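PDB 2X7X: sensor protein from Bacteroides thetaiotaomicron, which binds fructose in its periplasmic sensor domain, described here, and probably passes the signal on as a hybrid two-component histidine kinase that regulates transcription. Local coordinates for residues A[53-58]-A[81-86]. Residues are numbered along the deposited sequence; the frame is centred on the assembly and turned at random.
Sequences EDVHYF and EEAYQK
Glu82 reaches from helix 73-85 across to His56 on helix 48-60, and it is the side chain to follow. Its CB already points at the neighbouring helix. CG lies beside the backbone N and opposite the carbonyl carbon (chi1 -66°), and from there the chain runs straight out, extended beyond CG with CD anti to CA. CB and CG only carry the span; the first atom to come near the histidine is CD, 4.2 Å from His56 NE2. At the tip, OE2 does the touching. It sits at the edge of the imidazole, near the ring plane, 3.4 Å from His56 NE2 and 3.8 Å from His56 CD2. Carboxylate and ring are nearly coplanar, their planes 14° apart. The hydrogen bond from NE2 to OE2 is weak, being both long and bent, with an N-H...O angle of 138°.

One residue away on each helix the contact turns apolar and buried: Val55 CG1 meets Ala83 CB at 4.5 Å, a loose touch. Between residues 53-58 and 81-86 the backbones are nearest here, with the CA atoms of Val55 and Ala83 7.8 Å apart. Val55 also rests on Leu66 and Ile68 of strand 65-68, while Met59 of helix 48-60 packs against both Ala83 and Glu82. The two helices are neighbours in the Rossmann-like lobe of a periplasmic binding protein, away from the fructose pocket. With 94 Å² buried, the chemistry implies a light join: a small apolar touch inside, and a polar link between two partly exposed side chains that would probably strengthen if the imidazole were protonated.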
loop_
_atom_site.group_PDB
_atom_site.type_symbol
_atom_site.label_atom_id
_atom_site.label_comp_id
_atom_site.label_asym_id
_atom_site.label_seq_id
_atom_site.Cartn_x
_atom_site.Cartn_y
_atom_site.Cartn_z
ATOM N N GLU A 53 20.600 -31.667 -6.945
ATOM C CA GLU A 53 19.594 -32.704 -7.173
ATOM C C GLU A 53 18.339 -32.155 -7.860
ATOM O O GLU A 53 17.848 -32.745 -8.825
ATOM C CB GLU A 53 19.255 -33.434 -5.871
ATOM C CG GLU A 53 20.468 -34.133 -5.249
ATOM C CD GLU A 53 20.112 -35.060 -4.088
ATOM O OE1 GLU A 53 19.147 -35.857 -4.222
ATOM O OE2 GLU A 53 20.815 -35.001 -3.046
ATOM N N ASP A 54 17.840 -31.016 -7.390
ATOM C CA ASP A 54 16.676 -30.389 -8.010
ATOM C C ASP A 54 16.967 -29.912 -9.440
ATOM O O ASP A 54 16.134 -30.077 -10.332
ATOM C CB ASP A 54 16.132 -29.244 -7.143
ATOM C CG ASP A 54 15.702 -29.707 -5.744
ATOM O OD1 ASP A 54 15.048 -30.764 -5.613
ATOM O OD2 ASP A 54 16.015 -29.006 -4.765
ATOM N N VAL A 55 18.148 -29.345 -9.670
ATOM C CA VAL A 55 18.505 -28.925 -11.030
ATOM C C VAL A 55 18.680 -30.138 -11.957
ATOM O O VAL A 55 18.136 -30.156 -13.062
ATOM C CB VAL A 55 19.737 -27.967 -11.078
ATOM C CG1 VAL A 55 20.048 -27.550 -12.515
ATOM C CG2 VAL A 55 19.482 -26.734 -10.247
ATOM N N HIS A 56 19.406 -31.156 -11.497
ATOM C CA HIS A 56 19.554 -32.396 -12.272
ATOM C C HIS A 56 18.200 -33.024 -12.605
ATOM O O HIS A 56 17.989 -33.465 -13.738
ATOM C CB HIS A 56 20.481 -33.407 -11.580
ATOM C CG HIS A 56 21.922 -32.993 -11.554
ATOM N ND1 HIS A 56 22.797 -33.407 -10.571
ATOM C CD2 HIS A 56 22.637 -32.192 -12.380
ATOM C CE1 HIS A 56 23.993 -32.888 -10.797
ATOM N NE2 HIS A 56 23.922 -32.145 -11.889
ATOM N N TYR A 57 17.289 -33.033 -11.627
ATOM C CA TYR A 57 15.911 -33.500 -11.808
ATOM C C TYR A 57 15.182 -32.759 -12.935
ATOM O O TYR A 57 14.546 -33.377 -13.795
ATOM C CB TYR A 57 15.134 -33.359 -10.494
ATOM C CG TYR A 57 13.669 -33.742 -10.570
ATOM C CD1 TYR A 57 13.206 -34.931 -9.999
ATOM C CD2 TYR A 57 12.740 -32.905 -11.198
ATOM C CE1 TYR A 57 11.852 -35.285 -10.064
ATOM C CE2 TYR A 57 11.393 -33.248 -11.275
ATOM C CZ TYR A 57 10.955 -34.436 -10.708
ATOM O OH TYR A 57 9.616 -34.759 -10.788
ATOM N N PHE A 58 15.268 -31.434 -12.915
ATOM C CA PHE A 58 14.617 -30.613 -13.927
ATOM C C PHE A 58 15.255 -30.797 -15.308
ATOM O O PHE A 58 14.590 -30.639 -16.337
ATOM C CB PHE A 58 14.614 -29.140 -13.504
ATOM C CG PHE A 58 13.595 -28.806 -12.426
ATOM C CD1 PHE A 58 12.249 -29.153 -12.578
ATOM C CD2 PHE A 58 13.976 -28.113 -11.276
ATOM C CE1 PHE A 58 11.309 -28.835 -11.587
ATOM C CE2 PHE A 58 13.050 -27.790 -10.287
ATOM C CZ PHE A 58 11.714 -28.146 -10.441
ATOM N N GLU A 81 25.832 -23.720 -15.047
ATOM C CA GLU A 81 26.541 -23.775 -16.329
ATOM C C GLU A 81 26.167 -25.014 -17.152
ATOM O O GLU A 81 25.930 -24.903 -18.360
ATOM C CB GLU A 81 28.050 -23.669 -16.130
ATOM C CG GLU A 81 28.533 -22.229 -15.993
ATOM C CD GLU A 81 29.985 -22.109 -15.550
ATOM O OE1 GLU A 81 30.519 -20.981 -15.592
ATOM O OE2 GLU A 81 30.593 -23.133 -15.154
ATOM N N GLU A 82 26.084 -26.172 -16.492
ATOM C CA GLU A 82 25.564 -27.393 -17.119
ATOM C C GLU A 82 24.226 -27.153 -17.802
ATOM O O GLU A 82 24.104 -27.345 -19.016
ATOM C CB GLU A 82 25.401 -28.514 -16.104
ATOM C CG GLU A 82 26.691 -29.021 -15.520
ATOM C CD GLU A 82 26.447 -30.123 -14.518
ATOM O OE1 GLU A 82 27.328 -30.358 -13.654
ATOM O OE2 GLU A 82 25.362 -30.754 -14.599
ATOM N N ALA A 83 23.228 -26.724 -17.034
ATOM C CA ALA A 83 21.920 -26.429 -17.606
ATOM C C ALA A 83 22.026 -25.474 -18.797
ATOM O O ALA A 83 21.283 -25.604 -19.768
ATOM C CB ALA A 83 20.999 -25.872 -16.558
ATOM N N TYR A 84 22.959 -24.530 -18.731
ATOM C CA TYR A 84 23.142 -23.583 -19.826
ATOM C C TYR A 84 23.786 -24.217 -21.079
ATOM O O TYR A 84 23.278 -24.015 -22.186
ATOM C CB TYR A 84 23.900 -22.330 -19.364
ATOM C CG TYR A 84 23.801 -21.144 -20.308
ATOM C CD1 TYR A 84 22.592 -20.476 -20.504
ATOM C CD2 TYR A 84 24.928 -20.681 -20.997
ATOM C CE1 TYR A 84 22.503 -19.380 -21.367
ATOM C CE2 TYR A 84 24.855 -19.587 -21.858
ATOM C CZ TYR A 84 23.641 -18.940 -22.037
ATOM O OH TYR A 84 23.573 -17.855 -22.886
ATOM N N GLN A 85 24.873 -24.978 -20.913
ATOM C CA GLN A 85 25.532 -25.638 -22.062
ATOM C C GLN A 85 24.666 -26.742 -22.681
ATOM O O GLN A 85 24.719 -26.981 -23.885
ATOM C CB GLN A 85 26.956 -26.140 -21.727
ATOM C CG GLN A 85 27.054 -27.369 -20.791
ATOM C CD GLN A 85 28.515 -27.807 -20.478
ATOM O OE1 GLN A 85 29.475 -27.366 -21.122
ATOM N NE2 GLN A 85 28.668 -28.688 -19.482
ATOM N N LYS A 86 23.844 -27.376 -21.850
ATOM C CA LYS A 86 22.828 -28.331 -22.291
ATOM C C LYS A 86 21.662 -27.663 -23.059
ATOM O O LYS A 86 20.659 -28.317 -23.368
ATOM C CB LYS A 86 22.298 -29.086 -21.067
ATOM C CG LYS A 86 21.775 -30.481 -21.329
ATOM C CD LYS A 86 21.687 -31.290 -20.026
#